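Local coordinates for protein SusD homolog (Bacteroides thetaiotaomicron, PDB 3SGH) that is a SusD-like protein of the SusD/RagB outer-membrane lipoprotein family that probably binds glycans at the cell surface for uptake by the bacterium, at residues L80-Y85 with G112-L116; Y344-R349 with D361-A365. All blocks are in the same frame, centred on the assembly; numbering follows the deposited sequence.

Contact 1: L80-Y85 with G112-L116; sequences LYGYIY and GMQLL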
loop_
_atom_site.group_PDB
_atom_site.type_symbol
_atom_site.label_atom_id
_atom_site.label_comp_id
_atom_site.label_asym_id
_atom_site.label_seq_id
_atom_site.Cartn_x
_atom_site.Cartn_y
_atom_site.Cartn_z
ATOM N N LEU A 80 -13.811 3.631 -0.707
ATOM C CA LEU A 80 -13.365 3.790 0.656
ATOM C C LEU A 80 -14.403 4.575 1.475
ATOM O O LEU A 80 -14.732 4.168 2.581
ATOM C CB LEU A 80 -12.016 4.510 0.716
ATOM C CG LEU A 80 -10.889 3.680 0.048
ATOM C CD1 LEU A 80 -9.565 4.452 0.059
ATOM C CD2 LEU A 80 -10.720 2.281 0.760
ATOM N N TYR A 81 -14.892 5.701 0.943
ATOM C CA TYR A 81 -16.011 6.377 1.579
ATOM C C TYR A 81 -17.215 5.478 1.785
ATOM O O TYR A 81 -17.845 5.530 2.826
ATOM C CB TYR A 81 -16.452 7.613 0.803
ATOM C CG TYR A 81 -15.987 8.893 1.421
ATOM C CD1 TYR A 81 -14.666 9.281 1.381
ATOM C CD2 TYR A 81 -16.916 9.743 2.002
ATOM C CE1 TYR A 81 -14.254 10.482 1.981
ATOM C CE2 TYR A 81 -16.545 10.926 2.569
ATOM C CZ TYR A 81 -15.218 11.297 2.573
ATOM O OH TYR A 81 -14.898 12.501 3.153
ATOM N N GLY A 82 -17.536 4.644 0.808
ATOM C CA GLY A 82 -18.668 3.752 0.931
ATOM C C GLY A 82 -18.571 2.781 2.091
ATOM O O GLY A 82 -19.579 2.475 2.764
ATOM N N TYR A 83 -17.369 2.277 2.349
ATOM C CA TYR A 83 -17.213 1.339 3.452
ATOM C C TYR A 83 -17.221 2.051 4.826
ATOM O O TYR A 83 -17.785 1.537 5.788
ATOM C CB TYR A 83 -15.928 0.508 3.294
ATOM C CG TYR A 83 -15.960 -0.501 2.180
ATOM C CD1 TYR A 83 -17.063 -1.329 1.989
ATOM C CD2 TYR A 83 -14.836 -0.697 1.373
ATOM C CE1 TYR A 83 -17.089 -2.248 0.977
ATOM C CE2 TYR A 83 -14.838 -1.634 0.376
ATOM C CZ TYR A 83 -15.958 -2.411 0.170
ATOM O OH TYR A 83 -15.956 -3.355 -0.828
ATOM N N ILE A 84 -16.599 3.227 4.911
ATOM C CA ILE A 84 -16.394 3.871 6.190
ATOM C C ILE A 84 -17.633 4.623 6.660
ATOM O O ILE A 84 -17.937 4.617 7.855
ATOM C CB ILE A 84 -15.170 4.825 6.148
ATOM C CG1 ILE A 84 -13.889 3.994 5.863
ATOM C CG2 ILE A 84 -15.077 5.647 7.439
ATOM C CD1 ILE A 84 -13.637 2.800 6.874
ATOM N N TYR A 85 -18.350 5.251 5.727
ATOM C CA TYR A 85 -19.519 6.073 6.116
ATOM C C TYR A 85 -20.777 5.552 5.448
ATOM O O TYR A 85 -20.696 5.139 4.289
ATOM C CB TYR A 85 -19.292 7.523 5.715
ATOM C CG TYR A 85 -18.030 8.139 6.221
ATOM C CD1 TYR A 85 -17.922 8.609 7.539
ATOM C CD2 TYR A 85 -16.946 8.328 5.378
ATOM C CE1 TYR A 85 -16.747 9.195 7.990
ATOM C CE2 TYR A 85 -15.764 8.942 5.848
ATOM C CZ TYR A 85 -15.690 9.360 7.136
ATOM O OH TYR A 85 -14.515 9.915 7.579
ATOM N N GLY A 112 -8.633 3.513 6.417
ATOM C CA GLY A 112 -9.207 3.803 5.134
ATOM C C GLY A 112 -8.841 5.187 4.664
ATOM O O GLY A 112 -8.559 5.403 3.485
HETATM N N MSE A 113 -8.895 6.140 5.589
HETATM C CA MSE A 113 -8.679 7.520 5.231
HETATM C C MSE A 113 -7.195 7.863 5.076
HETATM O O MSE A 113 -6.856 8.793 4.333
HETATM C CB MSE A 113 -9.364 8.448 6.218
HETATM C CG MSE A 113 -10.920 8.293 6.131
HETATM SE SE MSE A 113 -11.618 8.733 4.366
HETATM C CE MSE A 113 -12.496 7.085 3.945
ATOM N N GLN A 114 -6.299 7.148 5.750
ATOM C CA GLN A 114 -4.868 7.378 5.510
ATOM C C GLN A 114 -4.499 6.930 4.100
ATOM O O GLN A 114 -3.695 7.564 3.448
ATOM C CB GLN A 114 -3.977 6.734 6.571
ATOM C CG GLN A 114 -3.985 5.228 6.716
ATOM C CD GLN A 114 -3.175 4.477 5.655
ATOM O OE1 GLN A 114 -2.141 4.950 5.226
ATOM N NE2 GLN A 114 -3.670 3.301 5.238
ATOM N N LEU A 115 -5.141 5.854 3.630
ATOM C CA LEU A 115 -5.020 5.447 2.248
ATOM C C LEU A 115 -5.545 6.519 1.300
ATOM O O LEU A 115 -4.866 6.886 0.346
ATOM C CB LEU A 115 -5.725 4.125 1.982
ATOM C CG LEU A 115 -5.728 3.589 0.544
ATOM C CD1 LEU A 115 -4.343 3.554 -0.032
ATOM C CD2 LEU A 115 -6.422 2.203 0.517
ATOM N N LEU A 116 -6.725 7.068 1.583
ATOM C CA LEU A 116 -7.314 8.030 0.654
ATOM C C LEU A 116 -6.481 9.323 0.665
ATOM O O LEU A 116 -6.254 9.940 -0.381
ATOM C CB LEU A 116 -8.798 8.262 0.988
ATOM C CG LEU A 116 -9.572 9.126 -0.020
ATOM C CD1 LEU A 116 -9.452 8.548 -1.463
ATOM C CD2 LEU A 116 -11.072 9.336 0.416
#

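Contact 2: Y344-R349 with D361-A365; sequences YEKGVR and DDYLA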
loop_
_atom_site.group_PDB
_atom_site.type_symbol
_atom_site.label_atom_id
_atom_site.label_comp_id
_atom_site.label_asym_id
_atom_site.label_seq_id
_atom_site.Cartn_x
_atom_site.Cartn_y
_atom_site.Cartn_z
ATOM N N TYR A 344 16.775 -4.580 9.536
ATOM C CA TYR A 344 16.827 -5.049 8.144
ATOM C C TYR A 344 16.829 -6.573 8.053
ATOM O O TYR A 344 15.983 -7.175 7.346
ATOM C CB TYR A 344 18.044 -4.450 7.462
ATOM C CG TYR A 344 18.299 -4.921 6.061
ATOM C CD1 TYR A 344 17.571 -4.407 4.993
ATOM C CD2 TYR A 344 19.324 -5.838 5.789
ATOM C CE1 TYR A 344 17.835 -4.789 3.710
ATOM C CE2 TYR A 344 19.588 -6.238 4.481
ATOM C CZ TYR A 344 18.843 -5.712 3.451
ATOM O OH TYR A 344 19.096 -6.095 2.146
ATOM N N GLU A 345 17.777 -7.211 8.747
ATOM C CA GLU A 345 17.866 -8.650 8.714
ATOM C C GLU A 345 16.627 -9.303 9.302
ATOM O O GLU A 345 16.164 -10.328 8.777
ATOM C CB GLU A 345 19.134 -9.144 9.398
ATOM C CG GLU A 345 20.397 -8.660 8.640
ATOM C CD GLU A 345 21.652 -9.438 8.935
ATOM O OE1 GLU A 345 21.836 -9.846 10.121
ATOM O OE2 GLU A 345 22.459 -9.599 7.980
ATOM N N LYS A 346 16.075 -8.692 10.355
ATOM C CA LYS A 346 14.847 -9.203 10.982
ATOM C C LYS A 346 13.713 -9.186 9.965
ATOM O O LYS A 346 12.964 -10.172 9.825
ATOM C CB LYS A 346 14.486 -8.364 12.235
ATOM C CG LYS A 346 13.295 -8.870 12.975
ATOM C CD LYS A 346 12.851 -7.881 14.078
ATOM C CE LYS A 346 11.446 -8.214 14.534
ATOM N NZ LYS A 346 11.396 -9.426 15.375
ATOM N N GLY A 347 13.581 -8.075 9.255
ATOM C CA GLY A 347 12.549 -7.899 8.238
ATOM C C GLY A 347 12.631 -8.942 7.132
ATOM O O GLY A 347 11.604 -9.525 6.726
ATOM N N VAL A 348 13.842 -9.164 6.629
ATOM C CA VAL A 348 14.047 -10.136 5.543
ATOM C C VAL A 348 13.686 -11.527 6.058
ATOM O O VAL A 348 12.962 -12.270 5.397
ATOM C CB VAL A 348 15.485 -10.124 5.025
ATOM C CG1 VAL A 348 15.656 -11.171 3.926
ATOM C CG2 VAL A 348 15.822 -8.723 4.478
ATOM N N ARG A 349 14.131 -11.865 7.278
ATOM C CA ARG A 349 13.825 -13.202 7.824
ATOM C C ARG A 349 12.316 -13.383 8.101
ATOM O O ARG A 349 11.756 -14.448 7.843
ATOM C CB ARG A 349 14.627 -13.481 9.085
ATOM C CG ARG A 349 16.120 -13.673 8.831
ATOM C CD ARG A 349 16.852 -13.969 10.139
ATOM N NE ARG A 349 18.282 -13.851 9.901
ATOM C CZ ARG A 349 19.013 -14.802 9.353
ATOM N NH1 ARG A 349 18.462 -15.967 9.037
ATOM N NH2 ARG A 349 20.309 -14.599 9.144
ATOM N N ASP A 361 19.440 -17.064 5.312
ATOM C CA ASP A 361 20.841 -16.905 5.732
ATOM C C ASP A 361 21.716 -16.660 4.533
ATOM O O ASP A 361 22.466 -15.693 4.471
ATOM C CB ASP A 361 21.372 -18.179 6.428
ATOM C CG ASP A 361 21.106 -18.198 7.926
ATOM O OD1 ASP A 361 20.410 -17.313 8.458
ATOM O OD2 ASP A 361 21.602 -19.148 8.575
ATOM N N ASP A 362 21.598 -17.539 3.550
ATOM C CA ASP A 362 22.448 -17.452 2.392
ATOM C C ASP A 362 22.022 -16.278 1.506
ATOM O O ASP A 362 22.863 -15.599 0.932
ATOM C CB ASP A 362 22.473 -18.786 1.622
ATOM C CG ASP A 362 23.270 -19.897 2.352
ATOM O OD1 ASP A 362 23.860 -19.690 3.459
ATOM O OD2 ASP A 362 23.284 -21.013 1.786
ATOM N N TYR A 363 20.717 -15.991 1.453
ATOM C CA TYR A 363 20.242 -14.779 0.782
ATOM C C TYR A 363 20.871 -13.517 1.368
ATOM O O TYR A 363 21.308 -12.622 0.638
ATOM C CB TYR A 363 18.703 -14.690 0.916
ATOM C CG TYR A 363 18.035 -13.613 0.106
ATOM C CD1 TYR A 363 17.805 -13.783 -1.258
ATOM C CD2 TYR A 363 17.607 -12.426 0.686
ATOM C CE1 TYR A 363 17.192 -12.783 -1.999
ATOM C CE2 TYR A 363 16.975 -11.457 -0.039
ATOM C CZ TYR A 363 16.775 -11.617 -1.369
ATOM O OH TYR A 363 16.128 -10.598 -2.050
ATOM N N LEU A 364 20.903 -13.422 2.693
ATOM C CA LEU A 364 21.387 -12.236 3.359
ATOM C C LEU A 364 22.903 -12.094 3.249
ATOM O O LEU A 364 23.452 -11.035 3.623
ATOM C CB LEU A 364 20.979 -12.250 4.843
ATOM C CG LEU A 364 19.520 -11.838 5.115
ATOM C CD1 LEU A 364 19.105 -12.114 6.575
ATOM C CD2 LEU A 364 19.350 -10.370 4.815
ATOM N N ALA A 365 23.565 -13.165 2.835
ATOM C CA ALA A 365 25.014 -13.182 2.613
ATOM C C ALA A 365 25.370 -12.823 1.165
ATOM O O ALA A 365 26.572 -12.798 0.808
ATOM C CB ALA A 365 25.593 -14.565 2.948
HETATM O O HOH W 1 22.841 -9.016 5.457
#

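Contact 1: L80-Y85 with G112-L116
Leu-80 pushes its side chain into a hole formed by Gly-112, Met-113, Leu-115 and Leu-116, a knobs-into-holes contact between helices 75-84 and 100-120 in the alpha-alpha superhelix of this SusD-like protein. The two short segments run nearly antiparallel, at 165°, with axes 10.3 Å apart. Their backbones come nearest where Leu-80 faces Gly-112, whose CA lies 6.1 Å from the Leu-80 CA. A CB on Gly-112 would point at helix 75-84 and crowd Ile-84 CG1. One branch of the knob does most of the work: Leu-80 CD1 rests 3.7 Å from Gly-112 O, and the same methyl meets Leu-115 CD2 at 3.9 Å and Leu-116 CB at 4.0 Å.

Met-113, built as selenomethionine, reaches back the other way. Its chain turns at chi2 (-61°) and bends again at chi3, which brings the terminal CE round to the first helix, against Ile-84 CG1 and Leu-80 O. The selenium makes a Met-aromatic contact with Tyr-81, approaching obliquely at 47° off the ring normal. Val-27 of helix 26-29 also touches Leu-80 and Ile-84. The Tyr-85 hydroxyl, near Met-113 CG, is hydrogen-bonded to Arg-109 NE. At the Tyr-81 ring, Leu-116 comes in plane at the edge: Leu-116 CD2 lies 3.7 Å from both Tyr-81 CD1 and Tyr-81 CE1.

Contact 2: Y344-R349 with D361-A365
Asp-361 OD1 is gripped by both terminal nitrogens of Arg-349, which form a salt bridge to this one carboxylate oxygen. The modelled 2.4 Å from NH1 to OD1 is too short to be taken literally, and the second bond, NH2 to OD1 at 2.8 Å, is weak, bent to 128° at the hydrogen. The oxygen lies near the guanidinium plane, at its edge, while the carboxylate itself is turned 83° to that plane. An extended chain from CG to NE (chi2 -179°) carries the arginine head across to the aspartate.

Inside this exposed pair sits Leu-364, a knob in the hole between Tyr-344, Glu-345, Val-348 and Arg-349. This is knobs-into-holes packing of the short helix 360-364 back against helix 340-354, within the alpha-alpha superhelix; the CA of Glu-345 is nearest that of Leu-364 and the CA of Arg-349 nearest that of Asp-361, so the chain returns in the reverse direction. The two methyls of the knob divide the hole. CD1 lies over one face of the guanidinium, 3.5 Å above its plane and offset toward the rim, whereas CD2 nestles against Val-348, 3.9 Å from its CB. An alanine in place of Leu-364 is likely to open a gap beside Val-348 and leave the arginine head without its apolar backing, freer to turn.

Tyr-363 crosses Val-348 at about a right angle, its hydroxyl hydrogen-bonded to Gln-413. A water donates to Glu-345 OE2 at 2.6 Å and to Leu-364 O at 2.8 Å.

Overall arrangement
Contacts 1 and 2 lie on opposite sides of the centre of the chain, their own centres about 35 Å apart and their nearest atoms about 20 Å apart, so they never touch. They follow one another in sequence: 112-116 ends well before 344-349 begins. Both join helices within the same SusD/RagB family region, but at different depths. Contact 1, about 14 Å from the chain centre, is buried and has no hydrogen bond across its segments; contact 2, about 22 Å out, is partly buried and adds a charged pair and a water bridge. No sugar is in contact with either pair of segments, and nothing here places them at a glycan site.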